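Local coordinates for hypothetical multiheme protein (Ignicoccus hospitalis KIN4/I, PDB 4QO5) that binds eight c-type hemes in a membrane-associated cytochrome and probably carries electrons along them, its physiological reaction being unknown, at residues Glu8-Leu13 with Thr22-His27; Val314-Leu319 with Thr425-Thr430; Gly157-Ser162 with Ser166-His171. All blocks are in the same frame, centred on the assembly; numbering follows the deposited sequence.

Contact 1. Residues Glu8-Leu13 with Thr22-His27. With HEC (heme c), chain B.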
# COMPACT_ATOMS: atom_id res chain seq x y z
N GLU A 8 -14.02 31.96 -19.73
CA GLU A 8 -12.93 32.84 -20.09
C GLU A 8 -11.79 32.05 -20.75
O GLU A 8 -11.16 32.53 -21.69
CB GLU A 8 -12.43 33.63 -18.88
CG GLU A 8 -11.00 34.13 -19.03
CD GLU A 8 -10.86 35.59 -18.67
OE1 GLU A 8 -11.16 35.96 -17.51
OE2 GLU A 8 -10.45 36.38 -19.56
N ALA A 9 -11.56 30.83 -20.27
CA ALA A 9 -10.49 30.00 -20.81
C ALA A 9 -10.82 29.58 -22.24
O ALA A 9 -9.94 29.54 -23.10
CB ALA A 9 -10.25 28.78 -19.92
N VAL A 10 -12.08 29.25 -22.49
CA VAL A 10 -12.49 28.90 -23.85
C VAL A 10 -12.37 30.09 -24.81
O VAL A 10 -11.91 29.95 -25.95
CB VAL A 10 -13.91 28.31 -23.88
CG1 VAL A 10 -14.46 28.26 -25.31
CG2 VAL A 10 -13.89 26.91 -23.27
N ALA A 11 -12.76 31.27 -24.33
CA ALA A 11 -12.73 32.49 -25.14
C ALA A 11 -11.31 32.91 -25.52
O ALA A 11 -11.11 33.57 -26.55
CB ALA A 11 -13.43 33.63 -24.41
N LYS A 12 -10.33 32.54 -24.70
CA LYS A 12 -8.94 32.91 -24.95
C LYS A 12 -8.23 31.93 -25.89
O LYS A 12 -7.10 32.19 -26.31
CB LYS A 12 -8.15 33.00 -23.63
CG LYS A 12 -8.13 34.40 -23.00
CD LYS A 12 -8.49 35.48 -24.02
CE LYS A 12 -8.25 36.89 -23.48
NZ LYS A 12 -6.80 37.21 -23.34
N LEU A 13 -8.86 30.81 -26.20
CA LEU A 13 -8.26 29.84 -27.11
C LEU A 13 -8.07 30.43 -28.50
O LEU A 13 -8.73 31.40 -28.88
CB LEU A 13 -9.14 28.59 -27.23
CG LEU A 13 -9.24 27.74 -25.97
CD1 LEU A 13 -10.27 26.65 -26.15
CD2 LEU A 13 -7.86 27.15 -25.63
N THR A 22 -18.66 24.78 -31.58
CA THR A 22 -20.03 24.35 -31.32
C THR A 22 -20.09 23.30 -30.21
O THR A 22 -20.91 23.40 -29.29
CB THR A 22 -20.70 23.85 -32.60
OG1 THR A 22 -20.66 24.89 -33.59
CG2 THR A 22 -22.15 23.49 -32.32
N CYS A 23 -19.22 22.29 -30.27
CA CYS A 23 -19.16 21.30 -29.19
C CYS A 23 -18.91 21.97 -27.85
O CYS A 23 -19.56 21.64 -26.86
CB CYS A 23 -18.03 20.29 -29.39
SG CYS A 23 -17.58 19.90 -31.08
N LEU A 24 -17.94 22.88 -27.82
CA LEU A 24 -17.56 23.51 -26.55
C LEU A 24 -18.68 24.34 -25.98
O LEU A 24 -18.86 24.40 -24.76
CB LEU A 24 -16.36 24.42 -26.74
CG LEU A 24 -15.05 23.70 -27.05
CD1 LEU A 24 -13.97 24.72 -27.40
CD2 LEU A 24 -14.64 22.84 -25.86
N SER A 25 -19.42 25.03 -26.86
CA SER A 25 -20.44 25.96 -26.38
C SER A 25 -21.50 25.20 -25.60
O SER A 25 -22.14 25.76 -24.70
CB SER A 25 -21.05 26.75 -27.53
OG SER A 25 -21.83 25.92 -28.37
N CYS A 26 -21.67 23.93 -25.92
CA CYS A 26 -22.62 23.13 -25.17
C CYS A 26 -21.99 22.31 -24.05
O CYS A 26 -22.50 22.26 -22.93
CB CYS A 26 -23.40 22.20 -26.07
SG CYS A 26 -24.76 21.53 -25.15
N HIS A 27 -20.87 21.65 -24.36
CA HIS A 27 -20.24 20.75 -23.42
C HIS A 27 -19.64 21.45 -22.21
O HIS A 27 -19.43 20.83 -21.17
CB HIS A 27 -19.22 19.86 -24.12
CG HIS A 27 -19.82 18.58 -24.60
ND1 HIS A 27 -19.94 17.47 -23.79
CD2 HIS A 27 -20.43 18.27 -25.76
CE1 HIS A 27 -20.56 16.51 -24.44
NE2 HIS A 27 -20.86 16.97 -25.64
FE HEC B . -21.99 16.11 -27.28
CHA HEC B . -22.76 13.30 -25.47
CHB HEC B . -18.99 14.82 -28.12
CHC HEC B . -21.70 18.48 -29.68
CHD HEC B . -24.57 17.82 -25.87
NA HEC B . -21.04 14.38 -26.83
C1A HEC B . -21.58 13.29 -26.20
C2A HEC B . -20.70 12.17 -26.41
C3A HEC B . -19.66 12.58 -27.15
C4A HEC B . -19.85 13.99 -27.42
CMA HEC B . -18.45 11.74 -27.62
CAA HEC B . -20.94 10.73 -25.89
CBA HEC B . -22.03 10.15 -26.80
CGA HEC B . -22.24 8.67 -26.57
O1A HEC B . -21.74 8.10 -25.57
O2A HEC B . -22.93 8.05 -27.42
NB HEC B . -20.58 16.59 -28.57
C1B HEC B . -19.44 15.86 -28.86
C2B HEC B . -18.85 16.36 -30.06
C3B HEC B . -19.66 17.34 -30.50
C4B HEC B . -20.72 17.53 -29.56
CMB HEC B . -17.56 15.73 -30.67
CAB HEC B . -19.64 18.23 -31.76
CBB HEC B . -19.03 17.58 -33.01
NC HEC B . -22.93 17.86 -27.67
C1C HEC B . -22.73 18.64 -28.78
C2C HEC B . -23.64 19.77 -28.73
C3C HEC B . -24.59 19.45 -27.82
C4C HEC B . -24.06 18.34 -27.04
CMC HEC B . -23.82 20.63 -29.99
CAC HEC B . -25.90 20.21 -27.44
CBC HEC B . -26.76 20.88 -28.52
ND HEC B . -23.43 15.63 -25.89
C1D HEC B . -24.38 16.54 -25.41
C2D HEC B . -25.13 15.92 -24.35
C3D HEC B . -24.57 14.50 -24.23
C4D HEC B . -23.52 14.41 -25.22
CMD HEC B . -26.27 16.56 -23.52
CAD HEC B . -25.01 13.41 -23.24
CBD HEC B . -24.63 13.85 -21.83
CGD HEC B . -25.05 12.80 -20.82
O1D HEC B . -25.05 13.12 -19.60
O2D HEC B . -25.40 11.66 -21.23
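Val10 and Leu13 meet the same methyl group, CD1 of Leu24, and these apolar touches make up the whole of the direct meeting between 8-13 and 22-27. Val10 CG1 lies 4.1 Å from Leu24 CD1, the two side chains crossing at a slant. That valine methyl stands opposite the backbone N about the first torsion (chi1 166°), which turns it off the helix 6-11 toward the leucine. Leu13 CD1 comes in more loosely, 4.4 Å from Leu24 CD1. Trp38 of helix 32-39 touches both leucines, while Leu24 also rests on Cys79 of helix 79-83.

The 22-27 turn carries a CXXCH heme-binding motif, Cys23-Leu24-Ser25-Cys26-His27, the signature of c-type cytochromes. Leu24, one of its two variable residues, is directed to the 8-13 side, whereas Cys23, Cys26 and His27 are directed to the heme, so the 8-13 segment packs on the back of the heme-bearing turn.

The heme is held by covalent and metal bonds. Cys23 SG is linked to CAB of the heme and Cys26 SG to CAC, both thioethers stretched in the model. His27 NE2 binds the iron FE at 2.2 Å, with His96 as the second axial ligand. Hydrogen bonds steady this turn: His27 ND1 is bonded to Thr31 OG1, the backbone His27 N reaches Cys23 O at 2.8 Å, and Ser25 OG donates to Thr22 O at 2.8 Å, tilted 25° from the carbonyl plane.

Contact 2. Residues Val314-Leu319 with Thr425-Thr430. With HEC (heme c), chain H.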
# COMPACT_ATOMS: atom_id res chain seq x y z
N VAL A 314 14.58 -10.48 -20.73
CA VAL A 314 14.09 -11.71 -20.09
C VAL A 314 12.73 -11.47 -19.46
O VAL A 314 12.53 -10.51 -18.72
CB VAL A 314 15.10 -12.23 -19.04
CG1 VAL A 314 15.39 -11.15 -17.97
CG2 VAL A 314 14.60 -13.53 -18.41
N ARG A 315 11.77 -12.34 -19.77
CA ARG A 315 10.42 -12.19 -19.21
C ARG A 315 10.42 -12.64 -17.76
O ARG A 315 10.61 -13.83 -17.48
CB ARG A 315 9.39 -12.99 -20.01
CG ARG A 315 7.93 -12.73 -19.59
CD ARG A 315 7.32 -11.66 -20.47
NE ARG A 315 6.01 -11.17 -20.01
CZ ARG A 315 4.85 -11.54 -20.53
NH1 ARG A 315 4.79 -12.44 -21.51
NH2 ARG A 315 3.73 -11.01 -20.06
N LEU A 316 10.21 -11.70 -16.84
CA LEU A 316 10.23 -11.99 -15.40
C LEU A 316 8.91 -12.59 -14.92
O LEU A 316 8.87 -13.19 -13.84
CB LEU A 316 10.51 -10.72 -14.59
CG LEU A 316 11.82 -9.98 -14.86
CD1 LEU A 316 11.99 -8.86 -13.82
CD2 LEU A 316 13.02 -10.92 -14.86
N PHE A 317 7.84 -12.41 -15.70
CA PHE A 317 6.55 -13.01 -15.42
C PHE A 317 6.60 -14.48 -15.85
O PHE A 317 6.66 -14.79 -17.04
CB PHE A 317 5.47 -12.27 -16.22
CG PHE A 317 4.06 -12.57 -15.82
CD1 PHE A 317 3.29 -13.44 -16.57
CD2 PHE A 317 3.47 -11.93 -14.73
CE1 PHE A 317 1.98 -13.71 -16.24
CE2 PHE A 317 2.15 -12.19 -14.39
CZ PHE A 317 1.40 -13.07 -15.15
N GLY A 318 6.57 -15.38 -14.87
CA GLY A 318 6.79 -16.79 -15.15
C GLY A 318 5.64 -17.47 -15.87
O GLY A 318 4.47 -17.37 -15.45
N LEU A 319 5.96 -18.16 -16.96
CA LEU A 319 4.92 -18.90 -17.68
C LEU A 319 5.36 -20.32 -18.05
O LEU A 319 5.43 -20.64 -19.24
CB LEU A 319 4.52 -18.12 -18.93
CG LEU A 319 3.91 -16.75 -18.65
CD1 LEU A 319 3.84 -15.89 -19.91
CD2 LEU A 319 2.52 -16.89 -18.00
N THR A 425 20.89 -14.55 -11.17
CA THR A 425 20.93 -15.60 -10.15
C THR A 425 19.53 -15.84 -9.57
O THR A 425 19.17 -16.97 -9.24
CB THR A 425 21.93 -15.30 -9.00
OG1 THR A 425 21.39 -14.31 -8.11
CG2 THR A 425 23.30 -14.86 -9.55
N GLN A 426 18.75 -14.77 -9.46
CA GLN A 426 17.39 -14.90 -8.93
C GLN A 426 16.43 -15.57 -9.91
O GLN A 426 15.53 -16.29 -9.50
CB GLN A 426 16.86 -13.55 -8.45
CG GLN A 426 17.67 -13.05 -7.27
CD GLN A 426 17.82 -14.12 -6.20
OE1 GLN A 426 16.87 -14.41 -5.46
NE2 GLN A 426 19.00 -14.73 -6.13
N ILE A 427 16.67 -15.34 -11.20
CA ILE A 427 15.93 -16.03 -12.26
C ILE A 427 16.21 -17.52 -12.15
O ILE A 427 15.29 -18.33 -12.16
CB ILE A 427 16.32 -15.49 -13.66
CG1 ILE A 427 15.70 -14.10 -13.86
CG2 ILE A 427 15.89 -16.45 -14.79
CD1 ILE A 427 16.34 -13.30 -14.98
N GLU A 428 17.48 -17.87 -11.99
CA GLU A 428 17.89 -19.27 -11.84
C GLU A 428 17.28 -19.91 -10.59
O GLU A 428 16.76 -21.02 -10.64
CB GLU A 428 19.42 -19.38 -11.76
CG GLU A 428 19.87 -20.76 -11.31
CD GLU A 428 21.24 -20.75 -10.65
OE1 GLU A 428 22.20 -20.26 -11.28
OE2 GLU A 428 21.35 -21.23 -9.50
N GLU A 429 17.38 -19.21 -9.46
CA GLU A 429 16.88 -19.77 -8.20
C GLU A 429 15.36 -19.86 -8.16
O GLU A 429 14.80 -20.88 -7.75
CB GLU A 429 17.46 -19.01 -7.01
CG GLU A 429 18.96 -19.27 -6.90
CD GLU A 429 19.67 -18.44 -5.85
OE1 GLU A 429 19.01 -17.61 -5.19
OE2 GLU A 429 20.90 -18.63 -5.70
N THR A 430 14.67 -18.81 -8.60
CA THR A 430 13.21 -18.88 -8.59
C THR A 430 12.70 -19.94 -9.55
O THR A 430 11.71 -20.62 -9.26
CB THR A 430 12.53 -17.53 -8.89
OG1 THR A 430 13.04 -17.00 -10.12
CG2 THR A 430 12.79 -16.55 -7.74
FE HEC H . 10.66 -1.96 -14.49
CHA HEC H . 11.21 -5.23 -15.42
CHB HEC H . 7.32 -2.28 -15.12
CHC HEC H . 10.11 0.96 -12.87
CHD HEC H . 13.94 -1.27 -14.72
NA HEC H . 9.51 -3.45 -15.16
C1A HEC H . 9.90 -4.76 -15.40
C2A HEC H . 8.72 -5.55 -15.63
C3A HEC H . 7.65 -4.76 -15.52
C4A HEC H . 8.11 -3.41 -15.24
CMA HEC H . 6.15 -5.14 -15.69
CAA HEC H . 8.75 -7.07 -15.91
CBA HEC H . 8.45 -7.32 -17.39
CGA HEC H . 8.74 -8.78 -17.61
O1A HEC H . 7.86 -9.63 -17.31
O2A HEC H . 9.88 -9.10 -18.04
NB HEC H . 9.04 -0.86 -14.15
C1B HEC H . 7.73 -1.23 -14.37
C2B HEC H . 6.88 -0.42 -13.58
C3B HEC H . 7.70 0.42 -12.93
C4B HEC H . 9.05 0.19 -13.30
CMB HEC H . 5.33 -0.59 -13.59
CAB HEC H . 7.53 1.51 -11.89
CBB HEC H . 6.41 1.22 -10.89
NC HEC H . 11.73 -0.41 -14.01
C1C HEC H . 11.39 0.68 -13.24
C2C HEC H . 12.53 1.57 -13.14
C3C HEC H . 13.58 0.76 -13.39
C4C HEC H . 13.10 -0.38 -14.10
CMC HEC H . 12.49 2.70 -12.08
CAC HEC H . 15.11 0.96 -13.37
CBC HEC H . 15.70 1.95 -12.36
ND HEC H . 12.31 -3.08 -15.00
C1D HEC H . 13.60 -2.57 -14.98
C2D HEC H . 14.52 -3.61 -15.32
C3D HEC H . 13.68 -4.85 -15.50
C4D HEC H . 12.31 -4.43 -15.31
CMD HEC H . 16.06 -3.48 -15.40
CAD HEC H . 14.14 -6.25 -15.92
CBD HEC H . 14.18 -6.17 -17.46
CGD HEC H . 13.96 -7.54 -18.05
O1D HEC H . 13.33 -8.38 -17.36
O2D HEC H . 14.40 -7.80 -19.20
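Ile427 pushes its CD1 methyl against both branches of Val314, at 3.8 Å from Val314 CG1 and 3.9 Å from Val314 CG2. The two side chains reach toward each other tip to tip. Val314 CG1 sits between the backbone N and the carbonyl carbon (chi1 57°), and its partner branch CG2 lies opposite the N; with this rotation the isoleucine methyl meets the pair almost evenly. Leu316 crosses Ile427 at about a right angle and offers CD2 to the same CD1 at 4.1 Å. One methyl of helix 413-447 is therefore shared by two residues of the 314-319 segment.

The backbone of that segment turns its N-H groups to the propionates of the heme. Val314 N donates to O2D in a nearly straight bond (176°), and Leu316 N to O2A at 2.9 Å. Phe317 N adds a more bent bond, 3.2 Å to O1A, so the A propionate is gripped through both oxygens. Arg315 brings the edge of its guanidinium near O1A, in plane, and its NH2 is hydrogen-bonded to another heme; this positive charge probably helps to balance the carboxylates. On the helix, Thr430 OG1 donates to Gln426 O and is also bonded to Arg481. Together with Trp313 N, from the residue just before it, the segment forms a propionate-binding site of a multiheme cytochrome, backed on its apolar side by a long helix.

Contact 3. Residues Gly157-Ser162 with Ser166-His171. With HEC (heme c), chain E.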
# COMPACT_ATOMS: atom_id res chain seq x y z
N GLY A 157 -20.43 -16.29 -13.20
CA GLY A 157 -19.23 -15.64 -13.66
C GLY A 157 -19.03 -15.86 -15.15
O GLY A 157 -19.60 -16.79 -15.73
N GLY A 158 -18.22 -15.02 -15.77
CA GLY A 158 -17.98 -15.15 -17.20
C GLY A 158 -17.48 -13.86 -17.80
O GLY A 158 -17.21 -12.91 -17.09
N GLU A 159 -17.38 -13.82 -19.13
CA GLU A 159 -16.64 -12.75 -19.79
C GLU A 159 -17.22 -11.35 -19.59
O GLU A 159 -16.47 -10.37 -19.46
CB GLU A 159 -16.49 -13.02 -21.29
CG GLU A 159 -15.56 -12.02 -21.97
CD GLU A 159 -15.11 -12.44 -23.35
OE1 GLU A 159 -15.40 -13.59 -23.75
OE2 GLU A 159 -14.48 -11.62 -24.04
N ARG A 160 -18.55 -11.26 -19.57
CA ARG A 160 -19.21 -9.97 -19.48
C ARG A 160 -19.45 -9.51 -18.04
O ARG A 160 -19.91 -8.39 -17.80
CB ARG A 160 -20.54 -10.01 -20.24
N THR A 161 -19.14 -10.37 -17.07
CA THR A 161 -19.39 -10.02 -15.67
C THR A 161 -18.14 -10.11 -14.80
O THR A 161 -17.38 -9.16 -14.70
CB THR A 161 -20.55 -10.83 -15.04
OG1 THR A 161 -20.29 -12.24 -15.15
CG2 THR A 161 -21.87 -10.49 -15.75
N SER A 162 -17.92 -11.25 -14.16
CA SER A 162 -16.76 -11.39 -13.27
C SER A 162 -15.42 -11.13 -13.96
O SER A 162 -14.51 -10.56 -13.36
CB SER A 162 -16.74 -12.77 -12.60
OG SER A 162 -16.63 -13.79 -13.57
N SER A 166 -12.56 -7.92 -13.53
CA SER A 166 -11.25 -8.41 -13.06
C SER A 166 -10.17 -8.42 -14.15
O SER A 166 -9.66 -7.36 -14.50
CB SER A 166 -11.37 -9.77 -12.35
OG SER A 166 -11.97 -10.76 -13.16
N CYS A 167 -9.87 -9.59 -14.70
CA CYS A 167 -8.75 -9.69 -15.67
C CYS A 167 -8.88 -8.68 -16.80
O CYS A 167 -7.90 -8.06 -17.19
CB CYS A 167 -8.66 -11.06 -16.32
SG CYS A 167 -9.12 -12.48 -15.37
N LEU A 168 -10.09 -8.52 -17.35
CA LEU A 168 -10.22 -7.70 -18.55
C LEU A 168 -10.12 -6.20 -18.29
O LEU A 168 -9.92 -5.42 -19.22
CB LEU A 168 -11.50 -8.06 -19.32
CG LEU A 168 -11.58 -9.56 -19.59
CD1 LEU A 168 -12.82 -9.88 -20.41
CD2 LEU A 168 -10.32 -10.07 -20.31
N ALA A 169 -10.23 -5.79 -17.03
CA ALA A 169 -10.03 -4.39 -16.69
C ALA A 169 -8.59 -3.94 -17.02
O ALA A 169 -8.36 -2.79 -17.40
CB ALA A 169 -10.32 -4.14 -15.20
N CYS A 170 -7.63 -4.83 -16.86
CA CYS A 170 -6.26 -4.47 -17.20
C CYS A 170 -5.86 -4.91 -18.58
O CYS A 170 -5.16 -4.18 -19.26
CB CYS A 170 -5.29 -5.09 -16.22
SG CYS A 170 -5.70 -4.43 -14.59
N HIS A 171 -6.28 -6.11 -18.95
CA HIS A 171 -5.91 -6.69 -20.24
C HIS A 171 -6.70 -6.12 -21.43
O HIS A 171 -6.20 -6.10 -22.56
CB HIS A 171 -6.07 -8.22 -20.22
CG HIS A 171 -5.00 -8.94 -19.45
ND1 HIS A 171 -3.96 -9.60 -20.06
CD2 HIS A 171 -4.82 -9.09 -18.12
CE1 HIS A 171 -3.18 -10.13 -19.14
NE2 HIS A 171 -3.68 -9.84 -17.95
FE HEC E . -2.78 -10.48 -16.01
CHA HEC E . 0.18 -10.73 -17.82
CHB HEC E . -3.30 -13.82 -16.56
CHC HEC E . -5.62 -10.37 -14.07
CHD HEC E . -1.97 -7.34 -15.03
NA HEC E . -1.72 -11.98 -16.96
C1A HEC E . -0.59 -11.86 -17.74
C2A HEC E . -0.38 -13.11 -18.44
C3A HEC E . -1.35 -13.94 -18.06
C4A HEC E . -2.20 -13.25 -17.13
CMA HEC E . -1.59 -15.41 -18.48
CAA HEC E . 0.74 -13.42 -19.45
CBA HEC E . 0.08 -13.29 -20.82
CGA HEC E . 1.05 -13.45 -21.97
O1A HEC E . 0.95 -14.45 -22.72
O2A HEC E . 1.93 -12.57 -22.13
NB HEC E . -4.16 -11.81 -15.47
C1B HEC E . -4.19 -13.16 -15.76
C2B HEC E . -5.37 -13.75 -15.19
C3B HEC E . -5.96 -12.80 -14.44
C4B HEC E . -5.26 -11.56 -14.66
CMB HEC E . -5.68 -15.27 -15.25
CAB HEC E . -7.19 -12.83 -13.50
CBB HEC E . -7.67 -14.16 -12.89
NC HEC E . -3.63 -9.19 -14.75
C1C HEC E . -4.85 -9.25 -14.12
C2C HEC E . -5.22 -7.91 -13.69
C3C HEC E . -4.10 -7.19 -13.84
C4C HEC E . -3.15 -7.92 -14.60
CMC HEC E . -6.45 -7.66 -12.77
CAC HEC E . -3.65 -5.78 -13.51
CBC HEC E . -3.91 -5.48 -12.01
ND HEC E . -1.16 -9.23 -16.38
C1D HEC E . -1.04 -7.96 -15.83
C2D HEC E . 0.24 -7.41 -16.20
C3D HEC E . 0.92 -8.47 -17.06
C4D HEC E . -0.02 -9.56 -17.12
CMD HEC E . 0.79 -6.04 -15.81
CAD HEC E . 2.33 -8.41 -17.69
CBD HEC E . 3.33 -8.66 -16.57
CGD HEC E . 4.72 -8.85 -17.10
O1D HEC E . 5.68 -8.72 -16.29
O2D HEC E . 4.89 -9.12 -18.31
O HOH W 1 -1.52 -11.08 -13.92
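Ser166 OG donates a hydrogen bond to Ser162 O, 2.6 Å away, from a position tilted 26° out of the carbonyl plane. This bond ties the loop 157-162 to the residue just before a CXXCH heme-binding motif, Cys167-Leu168-Ala169-Cys170-His171, within the cytochrome c554 family region. The serine oxygen lies between its own backbone N and carbonyl carbon (chi1 56°), a rotation that brings it back to the carbonyl of the residue four earlier, at the start of helix 162-165. An alanine here removes the hydroxyl, which would probably leave the buried Ser162 O without this donor and the loop less firmly held to the turn before the heme cysteines.

The second touch is van der Waals: Leu168 CD1 lies 3.8 Å from Glu159 CG and equally close to Glu159 O, the side chains crossing at about a right angle.

On the heme side, Cys167 SG and Cys170 SG form thioethers, stretched in the model, to CAB and CAC. His171 NE2 binds the iron FE at 2.2 Å, and across the porphyrin water 1 sits 2.5 Å from that FE. Cys167 O accepts from both Cys170 N and His171 N, which secures the turn.

Glu159 runs extended past the leucine, its CG opposite the backbone N (chi1 -172°), and its carboxylate continues to Tyr130 OH, bonded through OE2. Met134 of helix 129-134 touches both Glu159 and Leu168, covering the pair.

Farther out, Thr161 OG1 is hydrogen-bonded to Glu429 of the second subunit, so the loop also lies at a subunit interface. The loop itself is shaped by a type I turn from Gly158 to Thr161 and by Ser162 OG, which is bonded to Thr147 O and accepts from Gly158 N at 3.0 Å.

Contacts 1 and 3 both pack against CXXCH turns, with the residue after the first cysteine (Leu24, Leu168) among the touching side chains, yet they serve different hemes: bis-histidine iron in contact 1, histidine and water in contact 3. Their centres are 38 Å apart. Contact 2 holds propionates rather than iron, and lies across the chain's centre from contact 1, with 53 Å between centres. It is much nearer to contact 3, the nearest atoms being about 7 Å apart, and Arg315 of contact 2 hydrogen-bonds the heme bound by contact 3. Within one chain they do not touch, but between subunits they do: Thr161 OG1 is hydrogen-bonded to Glu429 OE2 of a neighbouring subunit.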